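Local coordinates for conserved hypothetical protein (Streptococcus pneumoniae, PDB 2GK4), which probably acts as a phosphopantothenate–cysteine ligase in coenzyme A biosynthesis, at residues V8-T13 with V46-T51. Sequence-based numbering, arbitrary orientation. Where two conformers were deposited one is given.
Sequences VTSGGT and VCLITT
The flat peptide groups of Val-8, Ser-10, Cys-47 and Ile-49 meet edge to edge, N-H to C=O, along two parallel strands and just beyond. Side chains lie over the two faces of the sheet: Val-8 and Leu-48 on one, Thr-9 and Ile-49 on the other. Between the strands, Val-8 N donates to Cys-47 O (2.9 Å) and Ile-49 N to Val-8 O (2.8 Å). Ser-10 N continues the ladder to Ile-49 O (2.9 Å), just past the end of strand 5-9.

The two methyls of Val-8 have different partners. Val-8 CG2 packs on Val-46 CG1 at 3.7 Å. Val-8 CG1 meets Leu-48 CD1 at 3.8 Å. On the opposite face, Thr-9 CG2 lies 4.1 Å from Ile-49 CB, a loose contact. The Thr-9 hydroxyl is bonded elsewhere, to Met-92 N.

Beyond the ladder, hydroxyls take over. Thr-50 OG1 is anti to its own N (chi1 -170°), which carries it to Ser-10. From there Thr-50 OG1 donates to Ser-10 OG at 3.0 Å. Thr-51 OG1 sits between its N and carbonyl carbon (chi1 64°) and accepts a nearly straight bond from Gly-12 N (3.2 Å, 166° at the hydrogen). A water is hydrogen-bonded to Thr-51 OG1 and donates to Gly-12 O. Gly-11 turns the chain with a positive phi, and its CA passes close to the Thr-51 hydroxyl. The glycine-rich turn after the first strand is consistent with a Rossmann-type nucleotide-binding loop.

The strands 5-9 and 45-50 are joined through helix 30-41 as a beta-alpha-beta crossover. Thr-36 of that helix touches Val-8 and Val-46. Met-78 and Arg-81 of helix 71-81 touch Thr-9 and Ile-49 on the other face. Strand 87-90 flanks strand 5-9, and strand 63-67 flanks strand 45-50.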
ATOM      1  N   VAL A   8       6.560 -20.736   6.116  1.00 19.09           N
ATOM      2  CA  VAL A   8       5.336 -20.316   5.469  1.00 18.98           C
ATOM      3  C   VAL A   8       5.497 -18.882   5.039  1.00 18.40           C
ATOM      4  O   VAL A   8       6.106 -18.062   5.771  1.00 19.22           O
ATOM      5  CB  VAL A   8       4.075 -20.477   6.415  1.00 19.17           C
ATOM      6  CG1 VAL A   8       2.811 -19.991   5.710  1.00 19.24           C
ATOM      7  CG2 VAL A   8       3.911 -21.936   6.944  1.00 19.28           C
ATOM      8  N   THR A   9       4.985 -18.541   3.850  1.00 18.72           N
ATOM      9  CA  THR A   9       4.906 -17.132   3.489  1.00 18.28           C
ATOM     10  C   THR A   9       3.452 -16.728   3.298  1.00 18.44           C
ATOM     11  O   THR A   9       2.601 -17.538   2.854  1.00 18.63           O
ATOM     12  CB  THR A   9       5.697 -16.753   2.189  1.00 17.96           C
ATOM     13  OG1 THR A   9       5.016 -17.282   1.035  1.00 17.60           O
ATOM     14  CG2 THR A   9       7.167 -17.303   2.214  1.00 17.77           C
ATOM     15  N   SER A  10       3.146 -15.491   3.661  1.00 18.96           N
ATOM     16  CA  SER A  10       1.819 -14.960   3.372  1.00 19.73           C
ATOM     17  C   SER A  10       1.828 -13.450   3.165  1.00 20.01           C
ATOM     18  O   SER A  10       2.787 -12.753   3.509  1.00 19.79           O
ATOM     19  CB  SER A  10       0.858 -15.296   4.534  1.00 20.16           C
ATOM     20  OG  SER A  10       1.104 -14.408   5.621  1.00 20.09           O
ATOM     21  N   GLY A  11       0.731 -12.936   2.619  1.00 19.40           N
ATOM     22  CA  GLY A  11       0.600 -11.497   2.469  1.00 19.49           C
ATOM     23  C   GLY A  11       0.973 -11.094   1.054  1.00 18.57           C
ATOM     24  O   GLY A  11       0.685 -11.812   0.105  1.00 18.81           O
ATOM     25  N   GLY A  12       1.564  -9.916   0.904  1.00 17.97           N
ATOM     26  CA  GLY A  12       1.927  -9.434  -0.439  1.00 16.81           C
ATOM     27  C   GLY A  12       3.012  -8.382  -0.327  1.00 17.70           C
ATOM     28  O   GLY A  12       3.002  -7.538   0.593  1.00 17.83           O
ATOM     29  N   THR A  13       3.924  -8.393  -1.290  1.00 17.92           N
ATOM     30  CA  THR A  13       5.061  -7.479  -1.295  1.00 18.64           C
ATOM     31  C   THR A  13       4.633  -6.074  -1.736  1.00 19.45           C
ATOM     32  O   THR A  13       3.632  -5.899  -2.456  1.00 19.17           O
ATOM     33  CB  THR A  13       6.188  -7.963  -2.251  1.00 19.23           C
ATOM     34  OG1 THR A  13       5.663  -8.227  -3.572  1.00 19.16           O
ATOM     35  CG2 THR A  13       6.888  -9.226  -1.686  1.00 19.75           C
ATOM     36  N   VAL A  46       6.713 -23.370  13.253  1.00 20.30           N
ATOM     37  CA  VAL A  46       6.468 -22.625  12.004  1.00 21.04           C
ATOM     38  C   VAL A  46       7.221 -21.310  12.035  1.00 21.06           C
ATOM     39  O   VAL A  46       7.191 -20.598  13.034  1.00 20.78           O
ATOM     40  CB  VAL A  46       4.964 -22.295  11.798  1.00 20.82           C
ATOM     41  CG1 VAL A  46       4.757 -21.465  10.487  1.00 22.45           C
ATOM     42  CG2 VAL A  46       4.118 -23.574  11.782  1.00 22.06           C
ATOM     43  N   CYS A  47       7.866 -20.969  10.924  1.00 21.02           N
ATOM     44  CA  CYS A  47       8.412 -19.641  10.755  1.00 20.32           C
ATOM     45  C   CYS A  47       7.590 -18.973   9.657  1.00 20.26           C
ATOM     46  O   CYS A  47       7.490 -19.508   8.527  1.00 19.40           O
ATOM     47  CB  CYS A  47       9.889 -19.716  10.369  1.00 21.37           C
ATOM     48  SG  CYS A  47      10.536 -18.087   9.825  1.00 25.16           S
ATOM     49  N   LEU A  48       6.931 -17.872  10.002  1.00 19.28           N
ATOM     50  CA  LEU A  48       6.068 -17.183   9.038  1.00 19.42           C
ATOM     51  C   LEU A  48       6.736 -15.925   8.522  1.00 19.80           C
ATOM     52  O   LEU A  48       7.035 -15.015   9.307  1.00 20.77           O
ATOM     53  CB  LEU A  48       4.735 -16.784   9.707  1.00 19.74           C
ATOM     54  CG  LEU A  48       3.774 -15.964   8.835  1.00 20.41           C
ATOM     55  CD1 LEU A  48       3.282 -16.765   7.613  1.00 19.47           C
ATOM     56  CD2 LEU A  48       2.575 -15.428   9.654  1.00 20.50           C
ATOM     57  N   ILE A  49       6.976 -15.883   7.215  0.50 19.01           N
ATOM     58  CA  ILE A  49       7.428 -14.677   6.550  0.50 19.06           C
ATOM     59  C   ILE A  49       6.175 -13.983   6.040  0.50 19.51           C
ATOM     60  O   ILE A  49       5.375 -14.574   5.288  0.50 19.37           O
ATOM     61  CB  ILE A  49       8.370 -15.013   5.376  0.50 18.54           C
ATOM     62  CG1 ILE A  49       9.543 -15.866   5.877  0.50 19.26           C
ATOM     63  CG2 ILE A  49       8.833 -13.729   4.644  0.50 18.76           C
ATOM     64  CD1 ILE A  49      10.323 -15.252   7.041  0.50 15.69           C
ATOM     65  N   THR A  50       5.984 -12.747   6.474  1.00 19.25           N
ATOM     66  CA  THR A  50       4.757 -12.048   6.153  1.00 20.21           C
ATOM     67  C   THR A  50       4.999 -10.530   6.001  1.00 20.95           C
ATOM     68  O   THR A  50       6.147 -10.072   5.933  1.00 20.13           O
ATOM     69  CB  THR A  50       3.661 -12.471   7.189  1.00 20.10           C
ATOM     70  OG1 THR A  50       2.367 -11.998   6.791  1.00 20.97           O
ATOM     71  CG2 THR A  50       4.050 -11.971   8.621  1.00 20.92           C
ATOM     72  N   THR A  51       3.921  -9.764   5.907  1.00 22.78           N
ATOM     73  CA  THR A  51       4.011  -8.369   5.458  1.00 25.64           C
ATOM     74  C   THR A  51       3.125  -7.521   6.359  1.00 28.56           C
ATOM     75  O   THR A  51       2.354  -8.060   7.191  1.00 26.96           O
ATOM     76  CB  THR A  51       3.675  -8.227   3.930  1.00 25.33           C
ATOM     77  OG1 THR A  51       2.300  -8.605   3.673  1.00 27.36           O
ATOM     78  CG2 THR A  51       4.569  -9.112   3.115  1.00 24.79           C
TER
HETATM   79  O   HOH W   1       1.223  -6.258   2.840  1.00 42.50           O